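Long-range contact in 4-amino-4-deoxy-L-arabinose transferase or related glycosyltransferases of PMT family (PDB 5EZM), which probably transfers 4-amino-4-deoxy-L-arabinose to lipid A, as a zinc-binding integral membrane glycosyltransferase of the GT-C fold: residues I78-L83 with A507-F512. Sequence-based numbering, arbitrary orientation.
Sequences IRYNAL and ADELTF
L510 fills the space between the side chains of Y80, N81 and L83. Its CD2 lies against CB of Y80 at 3.8 Å, near the root of the tyrosine ring. Its CD1 meets ND2 of N81 at 4.0 Å. Closer to the backbone, L510 CB touches CD1 of L83, also at 4.0 Å. Y80, N81 and L83 each cross L510 at about a right angle. With CG anti to its own carbonyl carbon (chi1 -73°), L510 sends both methyls toward the turn. No hydrogen bond joins the two segments; the meeting is mainly apolar. Cut back to alanine, this position would keep only CB, and the gap left beside Y80 and the N81 amide is likely to let both side chains shift.

Beside L510, the carboxylate of E509 comes obliquely to the Y80 ring, with OE2 3.8 Å from CE2. The two planes are 38° apart. The polar end of E509 is held by a salt bridge to R61. E509 also lies near E87 and H270, two ligands of the bound zinc ion.

The receiving surface is a tight type I' beta turn, Y80 to L83, which links the two short antiparallel strands 79-80 and 83-84. Y80 N donates to L83 O and L83 N to Y80 O. L510 belongs to a short 3-10 segment leading into helix 511-516. Here the C-terminal family region, through 507-512, packs on the hairpin that follows helix 58-72.

Within the turn, ND2 of N81 sits 3.2 Å above the plane of the Y80 ring, toward its rim. N81 OD1 accepts from L501 N, and Y80 OH is hydrogen-bonded to H491. E68 of helix 58-72 receives the backbone N-H groups of N81 and A82.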
ATOM      1  N   ILE A  78       8.620 -14.606 -10.927  1.00 62.76           N
ATOM      2  CA  ILE A  78       7.943 -14.404  -9.652  1.00 60.53           C
ATOM      3  C   ILE A  78       7.148 -15.652  -9.288  1.00 60.35           C
ATOM      4  O   ILE A  78       6.467 -16.248 -10.134  1.00 60.50           O
ATOM      5  CB  ILE A  78       7.032 -13.166  -9.726  1.00 58.29           C
ATOM      6  CG1 ILE A  78       7.849 -11.919 -10.057  1.00 59.38           C
ATOM      7  CG2 ILE A  78       6.278 -12.968  -8.423  1.00 56.17           C
ATOM      8  CD1 ILE A  78       6.996 -10.697 -10.330  1.00 61.20           C
ATOM      9  N   ARG A  79       7.235 -16.060  -8.024  1.00 59.69           N
ATOM     10  CA  ARG A  79       6.525 -17.235  -7.544  1.00 58.85           C
ATOM     11  C   ARG A  79       5.843 -16.944  -6.216  1.00 58.38           C
ATOM     12  O   ARG A  79       6.374 -16.212  -5.375  1.00 58.35           O
ATOM     13  CB  ARG A  79       7.467 -18.434  -7.399  1.00 57.20           C
ATOM     14  CG  ARG A  79       7.912 -19.011  -8.730  1.00 59.08           C
ATOM     15  CD  ARG A  79       8.621 -20.343  -8.566  1.00 60.71           C
ATOM     16  NE  ARG A  79       9.063 -20.863  -9.855  1.00 63.78           N
ATOM     17  CZ  ARG A  79       8.345 -21.687 -10.611  1.00 66.18           C
ATOM     18  NH1 ARG A  79       7.151 -22.094 -10.201  1.00 68.46           N
ATOM     19  NH2 ARG A  79       8.821 -22.106 -11.775  1.00 65.53           N
ATOM     20  N   TYR A  80       4.655 -17.517  -6.042  1.00 58.07           N
ATOM     21  CA  TYR A  80       3.874 -17.395  -4.816  1.00 59.50           C
ATOM     22  C   TYR A  80       3.499 -18.805  -4.384  1.00 58.77           C
ATOM     23  O   TYR A  80       2.729 -19.486  -5.073  1.00 56.74           O
ATOM     24  CB  TYR A  80       2.631 -16.526  -5.034  1.00 60.76           C
ATOM     25  CG  TYR A  80       1.865 -16.174  -3.773  1.00 60.48           C
ATOM     26  CD1 TYR A  80       2.510 -16.054  -2.550  1.00 61.54           C
ATOM     27  CD2 TYR A  80       0.492 -15.971  -3.809  1.00 60.72           C
ATOM     28  CE1 TYR A  80       1.810 -15.729  -1.395  1.00 61.98           C
ATOM     29  CE2 TYR A  80      -0.219 -15.651  -2.659  1.00 62.12           C
ATOM     30  CZ  TYR A  80       0.445 -15.532  -1.454  1.00 60.33           C
ATOM     31  OH  TYR A  80      -0.257 -15.215  -0.307  1.00 54.94           O
ATOM     32  N   ASN A  81       4.055 -19.243  -3.253  1.00 56.80           N
ATOM     33  CA  ASN A  81       3.917 -20.619  -2.781  1.00 55.48           C
ATOM     34  C   ASN A  81       4.399 -21.602  -3.847  1.00 57.76           C
ATOM     35  O   ASN A  81       3.704 -22.552  -4.217  1.00 58.75           O
ATOM     36  CB  ASN A  81       2.480 -20.907  -2.347  1.00 54.39           C
ATOM     37  CG  ASN A  81       2.051 -20.041  -1.174  1.00 56.19           C
ATOM     38  OD1 ASN A  81       2.325 -20.363  -0.018  1.00 56.53           O
ATOM     39  ND2 ASN A  81       1.388 -18.925  -1.469  1.00 57.13           N
ATOM     40  N   ALA A  82       5.605 -21.339  -4.355  1.00 59.11           N
ATOM     41  CA  ALA A  82       6.306 -22.196  -5.304  1.00 60.59           C
ATOM     42  C   ALA A  82       5.637 -22.188  -6.673  1.00 64.25           C
ATOM     43  O   ALA A  82       6.111 -22.855  -7.598  1.00 68.81           O
ATOM     44  CB  ALA A  82       6.416 -23.628  -4.769  1.00 57.74           C
ATOM     45  N   LEU A  83       4.559 -21.425  -6.829  1.00 62.88           N
ATOM     46  CA  LEU A  83       3.809 -21.389  -8.075  1.00 64.57           C
ATOM     47  C   LEU A  83       3.977 -20.044  -8.768  1.00 65.30           C
ATOM     48  O   LEU A  83       4.057 -18.998  -8.118  1.00 66.41           O
ATOM     49  CB  LEU A  83       2.322 -21.655  -7.834  1.00 63.82           C
ATOM     50  CG  LEU A  83       1.978 -23.000  -7.204  1.00 61.62           C
ATOM     51  CD1 LEU A  83       0.489 -23.052  -6.927  1.00 61.70           C
ATOM     52  CD2 LEU A  83       2.407 -24.137  -8.116  1.00 63.25           C
ATOM     53  N   ALA A 507      -7.142 -23.101  -6.497  1.00 77.28           N
ATOM     54  CA  ALA A 507      -5.961 -22.353  -6.096  1.00 72.30           C
ATOM     55  C   ALA A 507      -6.184 -20.847  -6.079  1.00 73.12           C
ATOM     56  O   ALA A 507      -5.241 -20.101  -5.791  1.00 73.27           O
ATOM     57  CB  ALA A 507      -4.788 -22.688  -7.024  1.00 71.46           C
ATOM     58  N   ASP A 508      -7.397 -20.390  -6.381  1.00 73.56           N
ATOM     59  CA  ASP A 508      -7.744 -18.965  -6.358  1.00 73.68           C
ATOM     60  C   ASP A 508      -6.812 -18.256  -7.341  1.00 69.73           C
ATOM     61  O   ASP A 508      -6.680 -18.717  -8.486  1.00 69.01           O
ATOM     62  CB  ASP A 508      -7.702 -18.474  -4.915  1.00 77.56           C
ATOM     63  CG  ASP A 508      -8.228 -17.063  -4.761  1.00 87.99           C
ATOM     64  OD1 ASP A 508      -9.465 -16.883  -4.797  1.00 94.28           O
ATOM     65  OD2 ASP A 508      -7.404 -16.137  -4.601  1.00 89.70           O
ATOM     66  N   GLU A 509      -6.140 -17.172  -6.947  1.00 68.19           N
ATOM     67  CA  GLU A 509      -5.244 -16.448  -7.841  1.00 66.52           C
ATOM     68  C   GLU A 509      -4.016 -17.258  -8.241  1.00 65.99           C
ATOM     69  O   GLU A 509      -3.251 -16.805  -9.100  1.00 68.59           O
ATOM     70  CB  GLU A 509      -4.803 -15.145  -7.183  1.00 66.44           C
ATOM     71  CG  GLU A 509      -3.784 -15.342  -6.080  1.00 68.41           C
ATOM     72  CD  GLU A 509      -3.888 -14.292  -4.995  1.00 74.88           C
ATOM     73  OE1 GLU A 509      -5.018 -14.034  -4.528  1.00 78.93           O
ATOM     74  OE2 GLU A 509      -2.843 -13.721  -4.613  1.00 75.31           O
ATOM     75  N   LEU A 510      -3.800 -18.426  -7.640  1.00 61.74           N
ATOM     76  CA  LEU A 510      -2.725 -19.320  -8.047  1.00 59.86           C
ATOM     77  C   LEU A 510      -3.173 -20.341  -9.083  1.00 59.68           C
ATOM     78  O   LEU A 510      -2.344 -21.137  -9.545  1.00 60.28           O
ATOM     79  CB  LEU A 510      -2.141 -20.035  -6.824  1.00 58.12           C
ATOM     80  CG  LEU A 510      -1.281 -19.159  -5.911  1.00 57.19           C
ATOM     81  CD1 LEU A 510      -0.858 -19.916  -4.664  1.00 56.79           C
ATOM     82  CD2 LEU A 510      -0.064 -18.646  -6.664  1.00 56.16           C
ATOM     83  N   THR A 511      -4.454 -20.319  -9.465  1.00 59.39           N
ATOM     84  CA  THR A 511      -4.981 -21.263 -10.448  1.00 62.64           C
ATOM     85  C   THR A 511      -4.067 -21.381 -11.663  1.00 64.66           C
ATOM     86  O   THR A 511      -3.657 -22.486 -12.043  1.00 64.34           O
ATOM     87  CB  THR A 511      -6.385 -20.833 -10.878  1.00 65.54           C
ATOM     88  OG1 THR A 511      -7.331 -21.192  -9.863  1.00 64.98           O
ATOM     89  CG2 THR A 511      -6.771 -21.492 -12.197  1.00 62.13           C
ATOM     90  N   PHE A 512      -3.722 -20.244 -12.272  1.00 66.47           N
ATOM     91  CA  PHE A 512      -2.866 -20.263 -13.454  1.00 68.24           C
ATOM     92  C   PHE A 512      -1.562 -20.995 -13.168  1.00 65.81           C
ATOM     93  O   PHE A 512      -1.173 -21.909 -13.907  1.00 65.34           O
ATOM     94  CB  PHE A 512      -2.596 -18.833 -13.922  1.00 68.80           C
ATOM     95  CG  PHE A 512      -1.783 -18.752 -15.178  1.00 63.97           C
ATOM     96  CD1 PHE A 512      -2.388 -18.875 -16.416  1.00 68.78           C
ATOM     97  CD2 PHE A 512      -0.416 -18.548 -15.123  1.00 64.54           C
ATOM     98  CE1 PHE A 512      -1.644 -18.799 -17.577  1.00 74.99           C
ATOM     99  CE2 PHE A 512       0.335 -18.472 -16.281  1.00 68.23           C
ATOM    100  CZ  PHE A 512      -0.281 -18.596 -17.510  1.00 73.26           C
TER